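Local coordinates for geranylgeranyl pyrophosphate synthase (Corynebacterium glutamicum, PDB 3LMD), which probably catalyses chain elongation of isoprenyl diphosphates, as a magnesium-dependent member of the FPP/GGPP synthase family, at residues P34-T37 with A38-D42; L210-H214 with A215-P219; E338-R341 with N342-T345. All blocks are in the same frame, centred on the assembly; numbering follows the deposited sequence.

Interaction 1. Residues P34-T37 with A38-D42; sequences PELT and ARIND
Arg39 reaches back across the amphipathic N-terminal turn of helix 34-55 and lays its guanidinium against Leu36, with NH2 3.4 Å from Leu36 CD1. Side chains meet at i+3 and i+4 spacing. One face of the flat group rests on backbone: Leu36 CA stands 3.3 Å above the guanidinium plane and Glu35 O 3.6 Å above it, both offset toward the rim. The chain gets there by a bend at chi3 (-48°), which turns the group back toward the N-terminal end, and the Arg39 and Leu36 side chains meet nearly at right angles. Glu35 is not the ionic partner here, since Glu35 OE2 and Arg39 NH1 are 5.1 Å apart; Glu35 meets the guanidinium through its CB instead. Arg39 NE forms a long, weak ion pair with Glu87.

On the buried side, Leu36 and Ile40 run side by side in the same direction, one helical turn apart, and Leu36 CD1 lies 3.9 Å from Ile40 CG1. Leu83 and Leu84 of helix 77-86 pack on Ile40, and Phe31 on Leu36, so this pair faces the interior while Arg39 lies on the outer side. Beneath the side chains, regular i to i+4 bonds set the spacing, and that from Arg39 N to Glu35 O is almost straight, 176° at the hydrogen. The helix start is held by Asp33, whose OD2 accepts from Leu36 N and whose carbonyl oxygen is hydrogen-bonded to Thr37 OG1. Thr37 turns its hydroxyl backward and its methyl forward, CG2 lying 3.6 Å from Asn41 ND2.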
ATOM      1  N   PRO A  34     -19.837  14.537  31.341  1.00 68.11           N
ATOM      2  CA  PRO A  34     -19.228  13.391  32.014  1.00 63.21           C
ATOM      3  C   PRO A  34     -19.641  12.038  31.448  1.00 55.86           C
ATOM      4  O   PRO A  34     -18.811  11.134  31.403  1.00 54.70           O
ATOM      5  CB  PRO A  34     -19.712  13.541  33.465  1.00 66.97           C
ATOM      6  CG  PRO A  34     -19.924  15.009  33.617  1.00 67.48           C
ATOM      7  CD  PRO A  34     -20.514  15.428  32.300  1.00 67.63           C
ATOM      8  N   GLU A  35     -20.895  11.871  31.028  1.00 51.42           N
ATOM      9  CA  GLU A  35     -21.263  10.589  30.401  1.00 58.76           C
ATOM     10  C   GLU A  35     -20.676  10.468  29.000  1.00 57.30           C
ATOM     11  O   GLU A  35     -20.120   9.433  28.649  1.00 54.49           O
ATOM     12  CB  GLU A  35     -22.770  10.340  30.341  1.00 64.17           C
ATOM     13  CG  GLU A  35     -23.413  10.180  31.684  1.00 75.65           C
ATOM     14  CD  GLU A  35     -23.956  11.493  32.152  1.00 89.24           C
ATOM     15  OE1 GLU A  35     -23.469  12.009  33.187  1.00 91.43           O
ATOM     16  OE2 GLU A  35     -24.844  12.025  31.447  1.00 91.30           O
ATOM     17  N   LEU A  36     -20.811  11.520  28.196  1.00 56.08           N
ATOM     18  CA  LEU A  36     -20.155  11.530  26.894  1.00 53.91           C
ATOM     19  C   LEU A  36     -18.727  11.030  27.100  1.00 51.32           C
ATOM     20  O   LEU A  36     -18.283  10.093  26.424  1.00 48.94           O
ATOM     21  CB  LEU A  36     -20.128  12.938  26.287  1.00 51.81           C
ATOM     22  CG  LEU A  36     -19.512  12.995  24.880  1.00 49.13           C
ATOM     23  CD1 LEU A  36     -20.258  12.007  23.960  1.00 37.84           C
ATOM     24  CD2 LEU A  36     -19.537  14.405  24.304  1.00 48.33           C
ATOM     25  N   THR A  37     -18.027  11.655  28.044  1.00 50.54           N
ATOM     26  CA  THR A  37     -16.630  11.325  28.335  1.00 50.67           C
ATOM     27  C   THR A  37     -16.434   9.815  28.601  1.00 54.35           C
ATOM     28  O   THR A  37     -15.542   9.178  28.017  1.00 48.07           O
ATOM     29  CB  THR A  37     -16.062  12.213  29.486  1.00 49.90           C
ATOM     30  OG1 THR A  37     -16.008  13.585  29.059  1.00 44.75           O
ATOM     31  CG2 THR A  37     -14.644  11.770  29.886  1.00 51.55           C
ATOM     32  N   ALA A  38     -17.284   9.235  29.446  1.00 51.98           N
ATOM     33  CA  ALA A  38     -17.156   7.816  29.812  1.00 52.75           C
ATOM     34  C   ALA A  38     -17.416   6.849  28.643  1.00 52.43           C
ATOM     35  O   ALA A  38     -16.698   5.849  28.462  1.00 43.43           O
ATOM     36  CB  ALA A  38     -18.085   7.487  30.978  1.00 49.62           C
ATOM     37  N   ARG A  39     -18.476   7.122  27.889  1.00 47.64           N
ATOM     38  CA  ARG A  39     -18.864   6.298  26.753  1.00 47.57           C
ATOM     39  C   ARG A  39     -17.757   6.314  25.695  1.00 40.44           C
ATOM     40  O   ARG A  39     -17.344   5.266  25.192  1.00 39.13           O
ATOM     41  CB  ARG A  39     -20.163   6.829  26.135  1.00 53.79           C
ATOM     42  CG  ARG A  39     -21.420   6.556  26.954  1.00 65.62           C
ATOM     43  CD  ARG A  39     -22.687   6.873  26.151  1.00 68.41           C
ATOM     44  NE  ARG A  39     -22.644   8.183  25.481  1.00 68.07           N
ATOM     45  CZ  ARG A  39     -23.043   9.332  26.032  1.00 67.36           C
ATOM     46  NH1 ARG A  39     -23.502   9.358  27.276  1.00 52.04           N
ATOM     47  NH2 ARG A  39     -22.974  10.466  25.344  1.00 58.83           N
ATOM     48  N   ILE A  40     -17.272   7.511  25.391  1.00 39.10           N
ATOM     49  CA  ILE A  40     -16.199   7.701  24.429  1.00 38.93           C
ATOM     50  C   ILE A  40     -14.910   7.016  24.908  1.00 43.65           C
ATOM     51  O   ILE A  40     -14.327   6.233  24.169  1.00 36.60           O
ATOM     52  CB  ILE A  40     -15.966   9.196  24.156  1.00 39.37           C
ATOM     53  CG1 ILE A  40     -17.160   9.782  23.393  1.00 41.08           C
ATOM     54  CG2 ILE A  40     -14.685   9.424  23.386  1.00 39.85           C
ATOM     55  CD1 ILE A  40     -17.379   9.196  22.014  1.00 38.33           C
ATOM     56  N   ASN A  41     -14.480   7.291  26.141  1.00 41.49           N
ATOM     57  CA  ASN A  41     -13.325   6.591  26.731  1.00 38.76           C
ATOM     58  C   ASN A  41     -13.407   5.056  26.635  1.00 36.27           C
ATOM     59  O   ASN A  41     -12.434   4.410  26.242  1.00 36.63           O
ATOM     60  CB  ASN A  41     -13.060   7.031  28.177  1.00 42.79           C
ATOM     61  CG  ASN A  41     -12.415   8.411  28.258  1.00 53.00           C
ATOM     62  OD1 ASN A  41     -11.937   8.947  27.255  1.00 53.93           O
ATOM     63  ND2 ASN A  41     -12.405   8.989  29.445  1.00 55.20           N
ATOM     64  N   ASP A  42     -14.554   4.481  26.974  1.00 32.88           N
ATOM     65  CA  ASP A  42     -14.750   3.026  26.857  1.00 40.44           C
ATOM     66  C   ASP A  42     -14.605   2.546  25.413  1.00 39.95           C
ATOM     67  O   ASP A  42     -14.043   1.489  25.150  1.00 34.13           O
ATOM     68  CB  ASP A  42     -16.143   2.616  27.324  1.00 42.06           C
ATOM     69  CG  ASP A  42     -16.321   2.752  28.824  1.00 58.51           C
ATOM     70  OD1 ASP A  42     -15.336   3.101  29.509  1.00 54.05           O
ATOM     71  OD2 ASP A  42     -17.450   2.519  29.310  1.00 66.55           O
TER

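Interaction 2. Residues L210-H214 with A215-P219; sequences LGAMH and AGAAP
The imidazole of His214 carries Met213 CE over one face, the methyl standing 3.6 Å above the ring plane and offset toward the rim. His214 NE2 is hydrogen-bonded to Thr161 OG1 of helix 159-181, which would restrain the ring's rotation. The first torsion sets CG beside the backbone N, directing the ring back along helix 188-214, where Asn96 and Ala100 of helix 95-118 also touch it. Only CB of His214 approaches the following residues, 3.5 Å from Ala215 N.

The chain leaves the helix here through a Schellman motif. Gly216 adopts a positive phi of 71°, a value that favours glycine, and two bonds run back into the last turn. Ala217 N donates to Ala212 O over 3.0 Å, with 160° at the hydrogen, which makes it the well-aligned bond of the two. Gly216 N donates to Met213 O, also over 3.0 Å, though from above the carbonyl plane, 64° out of it, rather than on a lone pair. Ala215 N has two weak acceptors, Gly211 O and Ala212 O.

The same reversal brings Ala217 over the helix end, its CB facing Ala212 CB at 4.0 Å in the hydrophobic contact that accompanies the backbone bonds. Ile222 of helix 219-246 touches both alanines, and Val97 of helix 95-118 packs on Ala215. Two residues beyond Gly216, Ala218 is the N-cap of the next helix, whose first residue is Pro219.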
ATOM      1  N   LEU A 210     -17.173   7.932   8.164  1.00 23.61           N
ATOM      2  CA  LEU A 210     -17.291   6.522   8.486  1.00 24.40           C
ATOM      3  C   LEU A 210     -17.940   6.312   9.855  1.00 26.98           C
ATOM      4  O   LEU A 210     -18.764   5.416  10.002  1.00 29.67           O
ATOM      5  CB  LEU A 210     -15.907   5.863   8.438  1.00 25.86           C
ATOM      6  CG  LEU A 210     -15.374   5.662   6.992  1.00 23.97           C
ATOM      7  CD1 LEU A 210     -13.923   5.079   7.112  1.00 23.94           C
ATOM      8  CD2 LEU A 210     -16.283   4.769   6.127  1.00 31.57           C
ATOM      9  N   GLY A 211     -17.544   7.105  10.846  1.00 26.76           N
ATOM     10  CA  GLY A 211     -18.133   7.011  12.181  1.00 27.60           C
ATOM     11  C   GLY A 211     -19.630   7.242  12.100  1.00 32.29           C
ATOM     12  O   GLY A 211     -20.404   6.464  12.652  1.00 30.49           O
ATOM     13  N   ALA A 212     -20.042   8.283  11.381  1.00 26.91           N
ATOM     14  CA  ALA A 212     -21.465   8.595  11.262  1.00 29.04           C
ATOM     15  C   ALA A 212     -22.197   7.545  10.416  1.00 32.83           C
ATOM     16  O   ALA A 212     -23.301   7.111  10.771  1.00 32.57           O
ATOM     17  CB  ALA A 212     -21.674  10.001  10.682  1.00 29.63           C
ATOM     18  N   MET A 213     -21.603   7.138   9.295  1.00 26.31           N
ATOM     19  CA  MET A 213     -22.278   6.202   8.407  1.00 28.43           C
ATOM     20  C   MET A 213     -22.513   4.844   9.077  1.00 32.85           C
ATOM     21  O   MET A 213     -23.612   4.273   8.965  1.00 33.05           O
ATOM     22  CB  MET A 213     -21.518   6.001   7.085  1.00 26.71           C
ATOM     23  CG  MET A 213     -22.282   5.057   6.084  1.00 36.09           C
ATOM     24  SD  MET A 213     -21.886   3.301   6.282  1.00 34.51           S
ATOM     25  CE  MET A 213     -20.348   3.355   5.275  1.00 42.25           C
ATOM     26  N   HIS A 214     -21.483   4.304   9.722  1.00 29.86           N
ATOM     27  CA  HIS A 214     -21.622   3.015  10.415  1.00 30.72           C
ATOM     28  C   HIS A 214     -22.513   3.055  11.654  1.00 33.79           C
ATOM     29  O   HIS A 214     -22.945   2.008  12.124  1.00 36.47           O
ATOM     30  CB  HIS A 214     -20.273   2.359  10.728  1.00 26.23           C
ATOM     31  CG  HIS A 214     -19.615   1.783   9.515  1.00 28.37           C
ATOM     32  ND1 HIS A 214     -20.084   0.649   8.891  1.00 28.67           N
ATOM     33  CD2 HIS A 214     -18.617   2.260   8.731  1.00 30.38           C
ATOM     34  CE1 HIS A 214     -19.358   0.406   7.810  1.00 28.27           C
ATOM     35  NE2 HIS A 214     -18.459   1.372   7.690  1.00 24.15           N
ATOM     36  N   ALA A 215     -22.794   4.250  12.161  1.00 30.42           N
ATOM     37  CA  ALA A 215     -23.755   4.400  13.244  1.00 32.36           C
ATOM     38  C   ALA A 215     -25.184   4.565  12.714  1.00 36.46           C
ATOM     39  O   ALA A 215     -26.141   4.693  13.503  1.00 36.35           O
ATOM     40  CB  ALA A 215     -23.386   5.575  14.107  1.00 29.55           C
ATOM     41  N   GLY A 216     -25.322   4.564  11.389  1.00 33.47           N
ATOM     42  CA  GLY A 216     -26.609   4.778  10.727  1.00 37.58           C
ATOM     43  C   GLY A 216     -27.169   6.193  10.802  1.00 43.92           C
ATOM     44  O   GLY A 216     -28.377   6.375  10.745  1.00 37.11           O
ATOM     45  N   ALA A 217     -26.308   7.209  10.911  1.00 35.69           N
ATOM     46  CA  ALA A 217     -26.776   8.598  10.850  1.00 33.06           C
ATOM     47  C   ALA A 217     -27.475   8.938   9.527  1.00 34.08           C
ATOM     48  O   ALA A 217     -27.225   8.306   8.506  1.00 35.93           O
ATOM     49  CB  ALA A 217     -25.613   9.550  11.091  1.00 39.92           C
ATOM     50  N   ALA A 218     -28.344   9.950   9.551  1.00 39.70           N
ATOM     51  CA  ALA A 218     -28.952  10.504   8.329  1.00 41.04           C
ATOM     52  C   ALA A 218     -27.877  11.043   7.372  1.00 43.27           C
ATOM     53  O   ALA A 218     -26.861  11.558   7.826  1.00 40.23           O
ATOM     54  CB  ALA A 218     -29.963  11.627   8.681  1.00 37.81           C
ATOM     55  N   PRO A 219     -28.101  10.902   6.057  1.00 39.48           N
ATOM     56  CA  PRO A 219     -27.184  11.324   4.978  1.00 37.82           C
ATOM     57  C   PRO A 219     -26.647  12.751   5.149  1.00 38.05           C
ATOM     58  O   PRO A 219     -25.448  12.982   4.962  1.00 33.84           O
ATOM     59  CB  PRO A 219     -28.045  11.231   3.717  1.00 42.77           C
ATOM     60  CG  PRO A 219     -29.059  10.148   4.032  1.00 46.78           C
ATOM     61  CD  PRO A 219     -29.316  10.237   5.529  1.00 45.51           C
TER

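Interaction 3. Residues E338-R341 with N342-T345; sequences EALR and NLAT
Glu338 and Asn342 sit one turn apart and are joined through a water that donates to Glu338 OE1 and accepts from Asn342 ND2, at 2.6 Å on each side. The same carboxylate forms a side-on salt bridge with Arg341 through two hydrogen bonds: NE comes to the syn side of Glu338 OE1 at 2.8 Å, somewhat out of the carboxylate plane, and NH2 meets the syn lone pair of Glu338 OE2 at 2.9 Å. The carboxylate carbon lies in the guanidinium plane, at its edge. Arg341 CG stands anti to its own N (chi1 -165°), and a bend at chi3 swings NE and NH2 round to the acid three residues earlier. Arg341 NH1 is hydrogen-bonded to Asn325 OD1 of helix 309-328, so two of the three guanidinium nitrogens serve the acid and the third ties this helix to another.

This is the polar side of the amphipathic helix 335-349. On its apolar side Leu340 and Leu343, three residues apart, present neighbouring methyls, CD2 to CD2 at 4.3 Å. Leu340 packs on Phe81 and Leu84 of helix 77-86 and on Phe228 of helix 219-246, Leu343 on Phe77 and Met80. Leu343 has chi1 near +70°, which puts CG between the backbone N and the carbonyl carbon and brings it 3.3 Å from Leu340 O.

Thr345 N donates to Arg341 O over 2.9 Å in a nearly straight bond. Its OG1 also lies near that carbonyl oxygen, but this second contact is weak and unsettled. Asn342 N, in turn, bonds Glu338 O at 2.8 Å.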
ATOM      1  N   GLU A 338     -21.335  20.436  20.551  1.00 29.88           N
ATOM      2  CA  GLU A 338     -20.553  21.500  21.173  1.00 33.44           C
ATOM      3  C   GLU A 338     -19.116  21.065  21.484  1.00 38.19           C
ATOM      4  O   GLU A 338     -18.213  21.895  21.486  1.00 31.74           O
ATOM      5  CB  GLU A 338     -21.241  22.028  22.451  1.00 39.27           C
ATOM      6  CG  GLU A 338     -22.535  22.857  22.174  1.00 38.30           C
ATOM      7  CD  GLU A 338     -22.388  23.888  21.034  1.00 38.51           C
ATOM      8  OE1 GLU A 338     -21.447  24.723  21.058  1.00 39.60           O
ATOM      9  OE2 GLU A 338     -23.222  23.867  20.111  1.00 37.91           O
ATOM     10  N   ALA A 339     -18.914  19.772  21.759  1.00 34.84           N
ATOM     11  CA  ALA A 339     -17.565  19.226  21.933  1.00 32.35           C
ATOM     12  C   ALA A 339     -16.776  19.329  20.606  1.00 27.95           C
ATOM     13  O   ALA A 339     -15.579  19.654  20.600  1.00 31.58           O
ATOM     14  CB  ALA A 339     -17.655  17.741  22.380  1.00 32.97           C
ATOM     15  N   LEU A 340     -17.449  19.050  19.495  1.00 27.92           N
ATOM     16  CA  LEU A 340     -16.809  19.209  18.195  1.00 29.96           C
ATOM     17  C   LEU A 340     -16.470  20.650  17.962  1.00 32.54           C
ATOM     18  O   LEU A 340     -15.369  20.954  17.519  1.00 32.49           O
ATOM     19  CB  LEU A 340     -17.673  18.670  17.058  1.00 30.67           C
ATOM     20  CG  LEU A 340     -17.866  17.153  17.124  1.00 30.19           C
ATOM     21  CD1 LEU A 340     -18.889  16.761  16.118  1.00 28.50           C
ATOM     22  CD2 LEU A 340     -16.522  16.399  16.890  1.00 31.50           C
ATOM     23  N   ARG A 341     -17.391  21.541  18.264  1.00 30.40           N
ATOM     24  CA  ARG A 341     -17.147  22.940  18.099  1.00 30.28           C
ATOM     25  C   ARG A 341     -15.991  23.383  18.960  1.00 36.74           C
ATOM     26  O   ARG A 341     -15.127  24.073  18.511  1.00 31.63           O
ATOM     27  CB  ARG A 341     -18.390  23.749  18.425  1.00 33.22           C
ATOM     28  CG  ARG A 341     -18.349  25.179  17.934  1.00 34.37           C
ATOM     29  CD  ARG A 341     -19.336  26.106  18.600  1.00 37.09           C
ATOM     30  NE  ARG A 341     -20.716  25.647  18.563  1.00 37.31           N
ATOM     31  CZ  ARG A 341     -21.509  25.742  17.523  1.00 36.41           C
ATOM     32  NH1 ARG A 341     -21.071  26.256  16.410  1.00 35.34           N
ATOM     33  NH2 ARG A 341     -22.733  25.300  17.598  1.00 34.85           N
ATOM     34  N   ASN A 342     -15.980  22.960  20.204  1.00 31.20           N
ATOM     35  CA  ASN A 342     -14.980  23.401  21.135  1.00 31.20           C
ATOM     36  C   ASN A 342     -13.601  22.969  20.737  1.00 37.83           C
ATOM     37  O   ASN A 342     -12.666  23.651  20.973  1.00 38.28           O
ATOM     38  CB  ASN A 342     -15.257  22.906  22.535  1.00 37.99           C
ATOM     39  CG  ASN A 342     -16.479  23.541  23.154  1.00 53.02           C
ATOM     40  OD1 ASN A 342     -16.967  23.067  24.158  1.00 59.75           O
ATOM     41  ND2 ASN A 342     -16.984  24.589  22.558  1.00 50.95           N
ATOM     42  N   LEU A 343     -13.471  21.819  20.137  1.00 35.34           N
ATOM     43  CA  LEU A 343     -12.162  21.433  19.744  1.00 38.42           C
ATOM     44  C   LEU A 343     -11.595  22.214  18.579  1.00 38.41           C
ATOM     45  O   LEU A 343     -10.419  22.428  18.490  1.00 37.71           O
ATOM     46  CB  LEU A 343     -12.050  19.955  19.558  1.00 43.13           C
ATOM     47  CG  LEU A 343     -12.705  19.251  18.429  1.00 54.55           C
ATOM     48  CD1 LEU A 343     -11.778  19.258  17.337  1.00 48.42           C
ATOM     49  CD2 LEU A 343     -12.944  17.858  18.863  1.00 58.89           C
ATOM     50  N   ALA A 344     -12.472  22.656  17.704  1.00 32.34           N
ATOM     51  CA  ALA A 344     -12.091  23.587  16.672  1.00 28.35           C
ATOM     52  C   ALA A 344     -11.735  24.926  17.262  1.00 27.73           C
ATOM     53  O   ALA A 344     -10.690  25.435  17.002  1.00 30.17           O
ATOM     54  CB  ALA A 344     -13.155  23.724  15.678  1.00 29.35           C
ATOM     55  N   THR A 345     -12.615  25.454  18.092  1.00 27.64           N
ATOM     56  CA  THR A 345     -12.465  26.767  18.673  1.00 33.99           C
ATOM     57  C   THR A 345     -11.221  26.864  19.509  1.00 33.09           C
ATOM     58  O   THR A 345     -10.487  27.804  19.460  1.00 33.59           O
ATOM     59  CB  THR A 345     -13.652  27.127  19.531  1.00 35.38           C
ATOM     60  OG1 THR A 345     -14.793  27.286  18.710  1.00 46.05           O
ATOM     61  CG2 THR A 345     -13.390  28.383  20.170  1.00 48.38           C
TER
HETATM   62  O   HOH W   1     -19.448  25.271  22.614  1.00 53.53           O

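In the fold
Along the chain the order is interaction 1, interaction 2, interaction 3, each closing before the next opens. Interaction 1 starts helix 34-55, interaction 2 closes helix 188-214 before helix 219-246, and interaction 3 lies within helix 335-349. Interactions 1 and 3 have centres 16 Å apart and meet by Leu36 CD2 packing on Ala339 CB at 4.3 Å; helix 77-86 touches both, and Phe31 packs on both. Interaction 2 touches neither, its nearest atoms being about 10 Å from interaction 1 and about 9 Å from interaction 3, but helix 219-246 contacts interactions 2 and 3. All belong to the helical scaffold of the polyprenyl synthase fold and not to its metal site.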